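PDB 4F82: thioredoxin Reductase from Burkholderia cenocepacia, which probably reduces hydrogen peroxide and organic hydroperoxides to water and alcohols with thiols as reductant, as a peroxiredoxin of the Prx5 subfamily. Local coordinates for residues Q20-I25 / P36-V41; E85-S90 / K109-A114; G13-D18 / S40-V45. All coordinates share one frame; numbering follows the deposited sequence. Where two conformers were deposited one is given.

From the N terminus, the segment 13-18 comes first but waits for the helix turn 40-45, so interaction 3 closes a loop of 21 residues. Within that loop lies most of interaction 1, the hairpin of strands 20-25 and 35-40; the two contacts share Ser40 and Val41, where the second strand runs into helix 41-45. Interaction 2 follows in series, closing the beta-alpha-beta crossover from strand 85-90 through helix 94-103 to strand 111-114. Strand 20-25 borders strand 111-114 in the same sheet, with Glu23 in a salt bridge to Arg111, so the hairpin extends the thioredoxin-fold sheet. Gln44 also reaches Arg111, and Val45 packs on Trp87, joining interactions 2 and 3.

Interaction 1 of 3, residues Q20-I25 / P36-V41; sequences QLFEFI and PNACSV
Phe22 lays one face of its ring over the methyl of Ala38, a CH-pi contact in which Ala38 CB stands 4.0 Å from the ring centroid. The two residues form a non-hydrogen-bonded pair of an antiparallel beta hairpin, strands 20-25 and 35-40, at the edge of the peroxiredoxin sheet. With CG turned beside its own backbone N (chi1 -68°), the Phe22 ring comes over the partner strand, where CD1 also touches Pro36 CB. On the same face the extended Gln20 chain brings NE2 against Ala38 CB, and Phe24 lies alongside Pro36, both pointing the same way; Gln20 and Phe22 also pack on the second subunit. Two hydrogen-bonded pairs hold the backbones: Leu21 N gives to Cys39 O at 2.9 Å and Cys39 N returns to Leu21 O, while Glu23 and Asn37 exchange a similar pair. The opposite face carries Leu21, Glu23, Asn37 and Cys39. There Glu23 OE1 forms a salt bridge with Arg111 of strand 111-114. Asn37 ND2 is hydrogen-bonded to Thr33 O in the connecting loop and rests against Ile25 CG1 at 3.4 Å. Leu21 CD1 meets CG2 of Val41, which opens the helix after strand 35-40, at 3.6 Å.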
ATOM      1  N   GLN A  20      16.694  -4.761   0.046  1.00  6.52           N
ATOM      2  CA  GLN A  20      15.871  -5.946  -0.038  1.00  7.85           C
ATOM      3  C   GLN A  20      14.494  -5.594  -0.596  1.00  9.30           C
ATOM      4  O   GLN A  20      13.765  -4.776  -0.035  1.00 10.70           O
ATOM      5  CB  GLN A  20      15.786  -6.691   1.325  1.00  7.89           C
ATOM      6  CG  GLN A  20      14.838  -7.889   1.318  1.00  8.35           C
ATOM      7  CD  GLN A  20      14.837  -8.617   2.662  1.00 15.31           C
ATOM      8  OE1 GLN A  20      14.086  -8.261   3.578  1.00 23.75           O
ATOM      9  NE2 GLN A  20      15.677  -9.636   2.780  1.00 12.47           N
ATOM     10  N   LEU A  21      14.142  -6.235  -1.705  1.00  6.69           N
ATOM     11  CA  LEU A  21      12.837  -6.039  -2.318  1.00  5.70           C
ATOM     12  C   LEU A  21      12.091  -7.363  -2.207  1.00  7.41           C
ATOM     13  O   LEU A  21      12.698  -8.394  -1.937  1.00 13.09           O
ATOM     14  CB  LEU A  21      12.993  -5.652  -3.794  1.00  8.16           C
ATOM     15  CG  LEU A  21      13.644  -4.304  -4.138  1.00 13.55           C
ATOM     16  CD1 LEU A  21      13.715  -4.042  -5.658  1.00 15.10           C
ATOM     17  CD2 LEU A  21      12.899  -3.193  -3.453  1.00 17.19           C
ATOM     18  N   PHE A  22      10.783  -7.325  -2.398  1.00  7.39           N
ATOM     19  CA  PHE A  22       9.966  -8.534  -2.454  1.00  7.07           C
ATOM     20  C   PHE A  22       9.149  -8.585  -3.753  1.00  6.57           C
ATOM     21  O   PHE A  22       8.548  -7.579  -4.198  1.00  5.73           O
ATOM     22  CB  PHE A  22       8.971  -8.598  -1.244  1.00 10.77           C
ATOM     23  CG  PHE A  22       9.616  -8.811   0.117  1.00  9.94           C
ATOM     24  CD1 PHE A  22       9.481 -10.026   0.789  1.00  9.54           C
ATOM     25  CD2 PHE A  22      10.315  -7.784   0.753  1.00  8.72           C
ATOM     26  CE1 PHE A  22      10.082 -10.225   2.059  1.00 12.51           C
ATOM     27  CE2 PHE A  22      10.919  -7.986   2.045  1.00  5.87           C
ATOM     28  CZ  PHE A  22      10.789  -9.184   2.689  1.00  8.74           C
ATOM     29  N   GLU A  23       9.073  -9.777  -4.336  1.00  8.71           N
ATOM     30  CA  GLU A  23       8.181 -10.023  -5.483  1.00  8.00           C
ATOM     31  C   GLU A  23       7.223 -11.151  -5.153  1.00 12.09           C
ATOM     32  O   GLU A  23       7.627 -12.210  -4.641  1.00  7.25           O
ATOM     33  CB  GLU A  23       8.985 -10.355  -6.742  1.00  7.22           C
ATOM     34  CG  GLU A  23       8.112 -10.681  -7.945  1.00  8.30           C
ATOM     35  CD  GLU A  23       8.911 -11.080  -9.152  1.00 11.15           C
ATOM     36  OE1 GLU A  23      10.039 -11.627  -8.984  1.00 11.05           O
ATOM     37  OE2 GLU A  23       8.392 -10.874 -10.277  1.00 10.18           O
ATOM     38  N   PHE A  24       5.938 -10.921  -5.430  1.00 10.76           N
ATOM     39  CA  PHE A  24       4.923 -11.913  -5.115  1.00 12.65           C
ATOM     40  C   PHE A  24       4.949 -12.952  -6.226  1.00 12.23           C
ATOM     41  O   PHE A  24       4.832 -12.591  -7.400  1.00  8.14           O
ATOM     42  CB  PHE A  24       3.551 -11.232  -5.029  1.00  7.28           C
ATOM     43  CG  PHE A  24       2.454 -12.124  -4.487  1.00  7.69           C
ATOM     44  CD1 PHE A  24       2.110 -12.077  -3.133  1.00  7.49           C
ATOM     45  CD2 PHE A  24       1.778 -13.017  -5.323  1.00  8.37           C
ATOM     46  CE1 PHE A  24       1.090 -12.898  -2.602  1.00 10.33           C
ATOM     47  CE2 PHE A  24       0.758 -13.848  -4.811  1.00 10.02           C
ATOM     48  CZ  PHE A  24       0.398 -13.774  -3.443  1.00  9.56           C
ATOM     49  N   ILE A  25       5.130 -14.228  -5.872  1.00  8.51           N
ATOM     50  CA  ILE A  25       5.272 -15.278  -6.866  1.00 17.88           C
ATOM     51  C   ILE A  25       4.114 -16.264  -6.699  1.00 18.66           C
ATOM     52  O   ILE A  25       4.003 -16.896  -5.652  1.00 22.43           O
ATOM     53  CB  ILE A  25       6.577 -16.078  -6.651  1.00 13.77           C
ATOM     54  CG1 ILE A  25       7.824 -15.179  -6.680  1.00 14.68           C
ATOM     55  CG2 ILE A  25       6.688 -17.180  -7.684  1.00 17.44           C
ATOM     56  CD1 ILE A  25       7.972 -14.346  -7.943  1.00 11.94           C
ATOM     57  N   PRO A  36       5.066 -13.714  -1.247  1.00  9.85           N
ATOM     58  CA  PRO A  36       6.199 -12.784  -1.260  1.00 10.43           C
ATOM     59  C   PRO A  36       7.559 -13.485  -1.130  1.00 10.60           C
ATOM     60  O   PRO A  36       7.752 -14.378  -0.291  1.00 10.12           O
ATOM     61  CB  PRO A  36       5.918 -11.888  -0.047  1.00  9.44           C
ATOM     62  CG  PRO A  36       5.102 -12.760   0.878  1.00 15.91           C
ATOM     63  CD  PRO A  36       4.212 -13.522  -0.055  1.00  9.82           C
ATOM     64  N   ASN A  37       8.478 -13.118  -2.014  1.00 11.71           N
ATOM     65  CA  ASN A  37       9.837 -13.635  -1.976  1.00 11.59           C
ATOM     66  C   ASN A  37      10.819 -12.476  -1.851  1.00  9.45           C
ATOM     67  O   ASN A  37      10.805 -11.564  -2.674  1.00  9.87           O
ATOM     68  CB  ASN A  37      10.132 -14.424  -3.243  1.00  9.93           C
ATOM     69  CG  ASN A  37       9.500 -15.795  -3.241  1.00 13.10           C
ATOM     70  OD1 ASN A  37      10.189 -16.813  -3.169  1.00 11.16           O
ATOM     71  ND2 ASN A  37       8.185 -15.831  -3.334  1.00 12.64           N
ATOM     72  N   ALA A  38      11.695 -12.514  -0.851  1.00  9.86           N
ATOM     73  CA  ALA A  38      12.699 -11.447  -0.681  1.00  9.72           C
ATOM     74  C   ALA A  38      13.816 -11.643  -1.694  1.00 12.47           C
ATOM     75  O   ALA A  38      14.170 -12.771  -1.995  1.00 12.71           O
ATOM     76  CB  ALA A  38      13.288 -11.506   0.712  1.00 10.27           C
ATOM     77  N   CYS A  39      14.388 -10.557  -2.207  1.00 13.38           N
ATOM     78  CA  CYS A  39      15.552 -10.702  -3.061  1.00 17.77           C
ATOM     79  C   CYS A  39      16.383  -9.438  -2.975  1.00 16.07           C
ATOM     80  O   CYS A  39      15.864  -8.371  -2.675  1.00 16.61           O
ATOM     81  CB  CYS A  39      15.130 -10.950  -4.499  1.00 19.12           C
ATOM     82  SG  CYS A  39      14.087  -9.605  -5.048  1.00 19.95           S
ATOM     83  N   SER A  40      17.677  -9.601  -3.230  1.00 12.82           N
ATOM     84  CA  SER A  40      18.666  -8.523  -3.148  0.73 13.05           C
ATOM     85  C   SER A  40      18.703  -7.790  -4.481  1.00 12.27           C
ATOM     86  O   SER A  40      18.740  -8.428  -5.530  1.00 12.67           O
ATOM     87  CB  SER A  40      20.053  -9.102  -2.816  0.73 14.61           C
ATOM     88  OG  SER A  40      21.118  -8.299  -3.319  0.73 14.97           O
ATOM     89  N   VAL A  41      18.691  -6.459  -4.450  1.00 11.54           N
ATOM     90  CA  VAL A  41      18.770  -5.685  -5.696  1.00 11.40           C
ATOM     91  C   VAL A  41      20.071  -6.003  -6.464  1.00 12.25           C
ATOM     92  O   VAL A  41      20.051  -6.268  -7.676  1.00 11.75           O
ATOM     93  CB  VAL A  41      18.675  -4.175  -5.413  1.00 11.89           C
ATOM     94  CG1 VAL A  41      18.996  -3.340  -6.672  1.00 10.26           C
ATOM     95  CG2 VAL A  41      17.261  -3.830  -4.929  1.00  8.14           C
TER

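Interaction 2 of 3, residues E85-S90 / K109-A114; sequences EIWCVS and KVRMMA
Strands 85-90 and 111-114 run parallel, their axes 34° apart and 4.7 Å at closest approach, with Trp87 level with Arg111 and Val89 with Met113. Arg111 N binds Ile86 O, Cys88 N binds Arg111 O at 2.8 Å, and Met113 N binds Cys88 O; the last rung, Ser90 N to Met113 O, is weak. Next to Lys109 a water accepts from Ile86 N and donates weakly to Lys109 O. Glu85 OE2 is gripped twice: Trp87 NE1 gives an almost straight bond of 2.8 Å to its anti lone pair, and Arg111 NH1 forms a salt bridge of 2.9 Å from the syn side. Arg111 bends at chi3 (69°); the guanidinium and carboxylate planes lie 78° apart. Its NH1 also reaches Gln44 OE1, and NH2 forms a salt bridge with Glu23 OE1. The bent Met113 chain folds over the indole: CE makes a CH-pi contact 4.0 Å from the six-membered ring centroid, and SD a more distant Met-aromatic one above the five-membered ring. On the other face Cys88 CB touches both Val110 CG1 (3.8 Å) and Met112 SD (3.9 Å). This beta-alpha-beta unit lies centrally in the sheet: strand 49-55 borders 85-90, strand 20-25 borders 111-114, helix 61-80 packs on Ile86, and helix 94-103 covers Met112, Ala114 and Ser90, whose side chain is about 7 Å from that of Cys63, the predicted peroxidatic cysteine.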
ATOM      1  N   GLU A  85      15.577  -7.716 -18.136  1.00  8.40           N
ATOM      2  CA  GLU A  85      14.398  -7.565 -17.266  1.00 10.77           C
ATOM      3  C   GLU A  85      13.858  -6.152 -17.182  1.00 11.58           C
ATOM      4  O   GLU A  85      14.616  -5.161 -17.243  1.00  9.10           O
ATOM      5  CB  GLU A  85      14.676  -8.066 -15.846  1.00  6.29           C
ATOM      6  CG  GLU A  85      15.095  -9.542 -15.828  1.00 13.38           C
ATOM      7  CD  GLU A  85      15.375 -10.073 -14.437  1.00 11.91           C
ATOM      8  OE1 GLU A  85      15.826 -11.234 -14.336  1.00 14.99           O
ATOM      9  OE2 GLU A  85      15.163  -9.340 -13.436  1.00 10.51           O
ATOM     10  N   ILE A  86      12.544  -6.067 -17.001  1.00  5.81           N
ATOM     11  CA  ILE A  86      11.905  -4.774 -16.718  1.00  7.99           C
ATOM     12  C   ILE A  86      11.264  -4.852 -15.336  1.00  6.05           C
ATOM     13  O   ILE A  86      10.414  -5.705 -15.091  1.00  7.86           O
ATOM     14  CB  ILE A  86      10.813  -4.442 -17.737  1.00 10.31           C
ATOM     15  CG1 ILE A  86      11.372  -4.330 -19.160  1.00  8.97           C
ATOM     16  CG2 ILE A  86      10.161  -3.118 -17.393  1.00  8.42           C
ATOM     17  CD1 ILE A  86      10.267  -4.558 -20.274  1.00  6.20           C
ATOM     18  N   TRP A  87      11.685  -3.994 -14.415  1.00  5.04           N
ATOM     19  CA  TRP A  87      11.067  -3.974 -13.089  1.00  4.86           C
ATOM     20  C   TRP A  87      10.204  -2.739 -12.879  1.00  4.67           C
ATOM     21  O   TRP A  87      10.553  -1.640 -13.291  1.00  5.34           O
ATOM     22  CB  TRP A  87      12.136  -3.913 -12.013  1.00 11.02           C
ATOM     23  CG  TRP A  87      13.156  -5.015 -11.980  1.00  8.27           C
ATOM     24  CD1 TRP A  87      13.309  -6.094 -12.826  1.00  7.28           C
ATOM     25  CD2 TRP A  87      14.208  -5.075 -11.040  1.00  7.09           C
ATOM     26  NE1 TRP A  87      14.414  -6.855 -12.425  1.00  6.97           N
ATOM     27  CE2 TRP A  87      14.989  -6.228 -11.339  1.00  6.63           C
ATOM     28  CE3 TRP A  87      14.568  -4.253  -9.949  1.00  8.10           C
ATOM     29  CZ2 TRP A  87      16.093  -6.605 -10.556  1.00 11.09           C
ATOM     30  CZ3 TRP A  87      15.681  -4.618  -9.181  1.00 11.34           C
ATOM     31  CH2 TRP A  87      16.427  -5.790  -9.494  1.00 11.83           C
ATOM     32  N   CYS A  88       9.070  -2.920 -12.240  1.00  6.16           N
ATOM     33  CA  CYS A  88       8.318  -1.776 -11.710  1.00  5.59           C
ATOM     34  C   CYS A  88       8.582  -1.695 -10.202  1.00  4.42           C
ATOM     35  O   CYS A  88       8.241  -2.615  -9.448  1.00  9.04           O
ATOM     36  CB  CYS A  88       6.831  -1.940 -11.973  1.00  7.83           C
ATOM     37  SG  CYS A  88       5.818  -0.646 -11.163  1.00  7.63           S
ATOM     38  N   VAL A  89       9.185  -0.603  -9.747  1.00  4.39           N
ATOM     39  CA  VAL A  89       9.436  -0.469  -8.317  1.00  4.42           C
ATOM     40  C   VAL A  89       8.436   0.494  -7.675  1.00  6.92           C
ATOM     41  O   VAL A  89       8.165   1.563  -8.211  1.00  6.03           O
ATOM     42  CB  VAL A  89      10.856   0.023  -8.050  1.00  4.52           C
ATOM     43  CG1 VAL A  89      11.015   0.418  -6.593  1.00  7.18           C
ATOM     44  CG2 VAL A  89      11.874  -1.076  -8.423  1.00  8.67           C
ATOM     45  N   SER A  90       7.840   0.117  -6.546  1.00  4.47           N
ATOM     46  CA  SER A  90       6.955   1.058  -5.874  1.00  4.54           C
ATOM     47  C   SER A  90       7.067   0.843  -4.397  1.00  7.73           C
ATOM     48  O   SER A  90       7.415  -0.264  -3.948  1.00  5.44           O
ATOM     49  CB  SER A  90       5.482   0.863  -6.311  1.00  6.49           C
ATOM     50  OG  SER A  90       4.618   1.852  -5.718  1.00  7.50           O
ATOM     51  N   LYS A 109       6.519 -10.138 -18.183  1.00 10.15           N
ATOM     52  CA  LYS A 109       6.903  -8.924 -18.914  1.00 10.39           C
ATOM     53  C   LYS A 109       7.494  -7.863 -18.015  1.00  9.63           C
ATOM     54  O   LYS A 109       8.484  -7.237 -18.354  1.00  9.33           O
ATOM     55  CB  LYS A 109       5.728  -8.357 -19.733  1.00 11.68           C
ATOM     56  CG  LYS A 109       5.087  -9.409 -20.655  1.00 15.82           C
ATOM     57  CD  LYS A 109       4.513  -8.785 -21.917  1.00 20.73           C
ATOM     58  CE  LYS A 109       3.863  -9.842 -22.825  1.00 24.89           C
ATOM     59  NZ  LYS A 109       2.716 -10.526 -22.142  1.00 27.39           N
ATOM     60  N   VAL A 110       6.887  -7.642 -16.866  1.00  7.89           N
ATOM     61  CA  VAL A 110       7.389  -6.634 -15.955  1.00  5.62           C
ATOM     62  C   VAL A 110       7.335  -7.297 -14.589  1.00  9.05           C
ATOM     63  O   VAL A 110       6.266  -7.812 -14.207  1.00 11.09           O
ATOM     64  CB  VAL A 110       6.478  -5.386 -15.966  1.00  5.46           C
ATOM     65  CG1 VAL A 110       6.965  -4.377 -14.925  1.00  5.23           C
ATOM     66  CG2 VAL A 110       6.445  -4.777 -17.371  1.00  5.65           C
ATOM     67  N   ARG A 111       8.477  -7.339 -13.884  1.00  7.56           N
ATOM     68  CA  ARG A 111       8.540  -7.832 -12.508  1.00  5.37           C
ATOM     69  C   ARG A 111       8.015  -6.718 -11.598  1.00 11.95           C
ATOM     70  O   ARG A 111       8.457  -5.550 -11.707  1.00  9.33           O
ATOM     71  CB  ARG A 111       9.961  -8.156 -12.131  1.00  6.27           C
ATOM     72  CG  ARG A 111      10.570  -9.307 -12.933  1.00 10.07           C
ATOM     73  CD  ARG A 111      11.968  -9.636 -12.447  1.00  6.94           C
ATOM     74  NE  ARG A 111      11.917 -10.223 -11.108  1.00 12.46           N
ATOM     75  CZ  ARG A 111      12.986 -10.438 -10.342  1.00 13.86           C
ATOM     76  NH1 ARG A 111      14.200 -10.124 -10.791  1.00 13.93           N
ATOM     77  NH2 ARG A 111      12.854 -10.992  -9.134  1.00 12.48           N
ATOM     78  N   MET A 112       7.057  -7.058 -10.737  1.00 10.69           N
ATOM     79  CA  MET A 112       6.472  -6.104  -9.786  1.00  8.74           C
ATOM     80  C   MET A 112       7.228  -6.190  -8.459  1.00  8.74           C
ATOM     81  O   MET A 112       6.994  -7.093  -7.640  1.00  9.59           O
ATOM     82  CB  MET A 112       4.982  -6.397  -9.604  1.00  9.50           C
ATOM     83  CG  MET A 112       4.232  -6.420 -10.960  1.00  8.41           C
ATOM     84  SD  MET A 112       4.331  -4.871 -11.946  1.00 12.15           S
ATOM     85  CE  MET A 112       3.239  -3.759 -11.016  1.00  7.36           C
ATOM     86  N   MET A 113       8.161  -5.255  -8.292  1.00  7.16           N
ATOM     87  CA  MET A 113       9.138  -5.274  -7.209  1.00 10.38           C
ATOM     88  C   MET A 113       8.723  -4.323  -6.071  1.00 10.99           C
ATOM     89  O   MET A 113       8.806  -3.082  -6.172  1.00 10.65           O
ATOM     90  CB  MET A 113      10.531  -4.959  -7.760  1.00  9.26           C
ATOM     91  CG  MET A 113      10.978  -5.884  -8.935  1.00  6.08           C
ATOM     92  SD  MET A 113      11.196  -7.555  -8.334  1.00 12.79           S
ATOM     93  CE  MET A 113      12.871  -7.424  -7.756  1.00 18.37           C
ATOM     94  N   ALA A 114       8.262  -4.936  -4.981  1.00 11.88           N
ATOM     95  CA  ALA A 114       7.754  -4.219  -3.815  1.00  8.69           C
ATOM     96  C   ALA A 114       8.899  -3.609  -3.009  1.00  7.57           C
ATOM     97  O   ALA A 114       9.790  -4.319  -2.558  1.00  6.89           O
ATOM     98  CB  ALA A 114       6.995  -5.213  -2.928  1.00  7.64           C
TER
HETATM   99  O   HOH W   1      11.182  -8.692 -16.875  1.00 10.05           O

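Interaction 3 of 3, residues G13-D18 / S40-V45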
ATOM      1  N   GLY A  13      26.160   6.824 -13.794  1.00 16.98           N
ATOM      2  CA  GLY A  13      27.512   6.392 -13.496  1.00 13.50           C
ATOM      3  C   GLY A  13      27.658   5.757 -12.117  1.00 10.69           C
ATOM      4  O   GLY A  13      28.634   5.084 -11.854  1.00 11.43           O
ATOM      5  N   ASP A  14      26.693   5.971 -11.242  1.00 10.27           N
ATOM      6  CA  ASP A  14      26.745   5.428  -9.873  1.00 10.26           C
ATOM      7  C   ASP A  14      26.489   3.931  -9.884  1.00 12.49           C
ATOM      8  O   ASP A  14      25.704   3.449 -10.690  1.00  9.42           O
ATOM      9  CB  ASP A  14      25.638   6.071  -9.018  1.00 12.60           C
ATOM     10  CG  ASP A  14      26.039   7.419  -8.460  1.00 17.74           C
ATOM     11  OD1 ASP A  14      27.078   7.975  -8.887  1.00 20.42           O
ATOM     12  OD2 ASP A  14      25.296   7.926  -7.599  1.00 20.15           O
ATOM     13  N   ALA A  15      27.123   3.199  -8.970  1.00 12.78           N
ATOM     14  CA  ALA A  15      26.705   1.824  -8.675  1.00 16.13           C
ATOM     15  C   ALA A  15      25.300   1.820  -8.058  1.00 13.93           C
ATOM     16  O   ALA A  15      24.991   2.634  -7.184  1.00 14.84           O
ATOM     17  CB  ALA A  15      27.690   1.183  -7.716  1.00 18.57           C
ATOM     18  N   LEU A  16      24.438   0.909  -8.498  1.00 13.14           N
ATOM     19  CA  LEU A  16      23.128   0.743  -7.864  1.00 14.08           C
ATOM     20  C   LEU A  16      23.307   0.259  -6.406  1.00 13.68           C
ATOM     21  O   LEU A  16      24.051  -0.705  -6.155  1.00 16.14           O
ATOM     22  CB  LEU A  16      22.324  -0.278  -8.686  1.00 13.85           C
ATOM     23  CG  LEU A  16      20.813  -0.366  -8.641  1.00 13.77           C
ATOM     24  CD1 LEU A  16      20.236   0.985  -9.075  1.00 11.41           C
ATOM     25  CD2 LEU A  16      20.298  -1.530  -9.542  1.00  7.15           C
ATOM     26  N   PRO A  17      22.676   0.941  -5.429  1.00 13.86           N
ATOM     27  CA  PRO A  17      22.786   0.458  -4.038  1.00 14.86           C
ATOM     28  C   PRO A  17      22.034  -0.850  -3.820  1.00 15.37           C
ATOM     29  O   PRO A  17      21.078  -1.154  -4.563  1.00 12.40           O
ATOM     30  CB  PRO A  17      22.138   1.576  -3.211  1.00 14.72           C
ATOM     31  CG  PRO A  17      21.190   2.261  -4.184  1.00 12.40           C
ATOM     32  CD  PRO A  17      21.930   2.206  -5.515  1.00  9.28           C
ATOM     33  N   ASP A  18      22.478  -1.649  -2.851  1.00 14.97           N
ATOM     34  CA  ASP A  18      21.746  -2.879  -2.547  1.00 15.92           C
ATOM     35  C   ASP A  18      20.562  -2.485  -1.690  1.00 14.20           C
ATOM     36  O   ASP A  18      20.607  -1.436  -1.035  1.00 10.74           O
ATOM     37  CB  ASP A  18      22.610  -3.891  -1.788  1.00 14.38           C
ATOM     38  CG  ASP A  18      22.164  -5.340  -2.014  1.00 17.34           C
ATOM     39  OD1 ASP A  18      21.214  -5.599  -2.799  1.00 13.47           O
ATOM     40  OD2 ASP A  18      22.790  -6.252  -1.421  1.00 16.72           O
ATOM     41  N   SER A  40      17.677  -9.601  -3.230  1.00 12.82           N
ATOM     42  CA  SER A  40      18.666  -8.523  -3.148  0.73 13.05           C
ATOM     43  C   SER A  40      18.703  -7.790  -4.481  1.00 12.27           C
ATOM     44  O   SER A  40      18.740  -8.428  -5.530  1.00 12.67           O
ATOM     45  CB  SER A  40      20.053  -9.102  -2.816  0.73 14.61           C
ATOM     46  OG  SER A  40      21.118  -8.299  -3.319  0.73 14.97           O
ATOM     47  N   VAL A  41      18.691  -6.459  -4.450  1.00 11.54           N
ATOM     48  CA  VAL A  41      18.770  -5.685  -5.696  1.00 11.40           C
ATOM     49  C   VAL A  41      20.071  -6.003  -6.464  1.00 12.25           C
ATOM     50  O   VAL A  41      20.051  -6.268  -7.676  1.00 11.75           O
ATOM     51  CB  VAL A  41      18.675  -4.175  -5.413  1.00 11.89           C
ATOM     52  CG1 VAL A  41      18.996  -3.340  -6.672  1.00 10.26           C
ATOM     53  CG2 VAL A  41      17.261  -3.830  -4.929  1.00  8.14           C
ATOM     54  N   ARG A  42      21.207  -5.966  -5.776  1.00  9.91           N
ATOM     55  CA  ARG A  42      22.451  -6.131  -6.486  1.00 12.89           C
ATOM     56  C   ARG A  42      22.546  -7.569  -6.975  1.00 10.73           C
ATOM     57  O   ARG A  42      22.933  -7.801  -8.124  1.00 13.89           O
ATOM     58  CB  ARG A  42      23.648  -5.669  -5.635  1.00 20.47           C
ATOM     59  CG  ARG A  42      23.655  -4.135  -5.516  1.00 20.97           C
ATOM     60  CD  ARG A  42      25.001  -3.545  -5.101  1.00 20.89           C
ATOM     61  NE  ARG A  42      26.108  -3.930  -5.983  1.00 22.95           N
ATOM     62  CZ  ARG A  42      26.425  -3.311  -7.124  1.00 21.09           C
ATOM     63  NH1 ARG A  42      25.701  -2.276  -7.568  1.00 17.11           N
ATOM     64  NH2 ARG A  42      27.468  -3.731  -7.834  1.00 18.99           N
ATOM     65  N   ASP A  43      22.120  -8.528  -6.156  1.00 10.94           N
ATOM     66  CA  ASP A  43      22.085  -9.930  -6.619  1.00 21.78           C
ATOM     67  C   ASP A  43      21.234 -10.198  -7.877  1.00 16.63           C
ATOM     68  O   ASP A  43      21.628 -10.982  -8.737  1.00 15.47           O
ATOM     69  CB  ASP A  43      21.675 -10.896  -5.491  1.00 24.70           C
ATOM     70  CG  ASP A  43      22.763 -11.060  -4.428  1.00 31.11           C
ATOM     71  OD1 ASP A  43      23.909 -10.590  -4.653  1.00 30.16           O
ATOM     72  OD2 ASP A  43      22.469 -11.664  -3.368  1.00 33.52           O
ATOM     73  N   GLN A  44      20.085  -9.544  -7.973  1.00 10.16           N
ATOM     74  CA  GLN A  44      19.153  -9.713  -9.088  1.00 16.01           C
ATOM     75  C   GLN A  44      19.530  -8.928 -10.352  1.00 14.71           C
ATOM     76  O   GLN A  44      19.014  -9.245 -11.419  1.00 13.91           O
ATOM     77  CB  GLN A  44      17.727  -9.269  -8.684  1.00  9.14           C
ATOM     78  CG  GLN A  44      17.079 -10.143  -7.627  1.00 13.15           C
ATOM     79  CD  GLN A  44      16.680 -11.485  -8.188  1.00 21.17           C
ATOM     80  OE1 GLN A  44      16.137 -11.573  -9.303  1.00 21.71           O
ATOM     81  NE2 GLN A  44      16.963 -12.546  -7.436  1.00 27.84           N
ATOM     82  N   VAL A  45      20.352  -7.884 -10.234  1.00  9.56           N
ATOM     83  CA  VAL A  45      20.817  -7.153 -11.424  1.00  9.48           C
ATOM     84  C   VAL A  45      22.173  -7.652 -11.870  1.00 16.51           C
ATOM     85  O   VAL A  45      22.631  -7.332 -12.985  1.00 17.50           O
ATOM     86  CB  VAL A  45      20.863  -5.619 -11.253  1.00  9.11           C
ATOM     87  CG1 VAL A  45      19.526  -5.101 -10.768  1.00  8.50           C
ATOM     88  CG2 VAL A  45      22.000  -5.190 -10.305  1.00 14.89           C
TER
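Asp18 OD1 takes two hydrogen bonds from the first turn of helix 41-45. In the conformer described, Ser40 OG donates to the syn lone pair of Asp18 OD1 at 2.8 Å, and Arg42 N reaches the same oxygen at 3.0 Å in a nearly linear bond (178°) from above the carboxylate plane. Ser40 is the N-cap: its OG in turn accepts from Asp43 N, 3.0 Å away, so this hydroxyl relays between carboxylate and helix. Asp18 therefore adds a second acceptor to the N-terminal end of the helix, where its negative charge would probably be favoured by the helix dipole. Its CG stands opposite the backbone N (chi1 -153°), which carries the carboxylate across to the helix.

A second link has the same sense, from helix side chain to loop carbonyl. Arg42 leaves the helix, bends at chi3 (56°) and folds back over the loop, its aliphatic part passing Asp18 CB, until NH1 meets Leu16 O at 2.7 Å in the carbonyl plane, on a lone pair. The same NH1 also donates to Gly149 O, so the guanidinium bridges two backbone carbonyls. It makes no salt bridge with Asp18: OD1 of Asp18 and Arg42 NE lie 6.1 Å apart.

Beneath these bonds lies an apolar layer. Leu16 CD2 rests in the notch of Val41 CG1, 3.6 Å away, and Val45 CG1, at 3.9 Å, Leu16 crossing Val41 at about a right angle. Pro17 O is buried against Val41 CG1 and has no polar partner in the model.

The contact straps the extended N-terminal loop to the short helix that follows the hairpin. Helix 119-124 packs Phe120 on Leu16 and Val41, strand 137-147 meets Leu16 through Met144 and Ile146, and Val45 leans on Trp87 of strand 85-90.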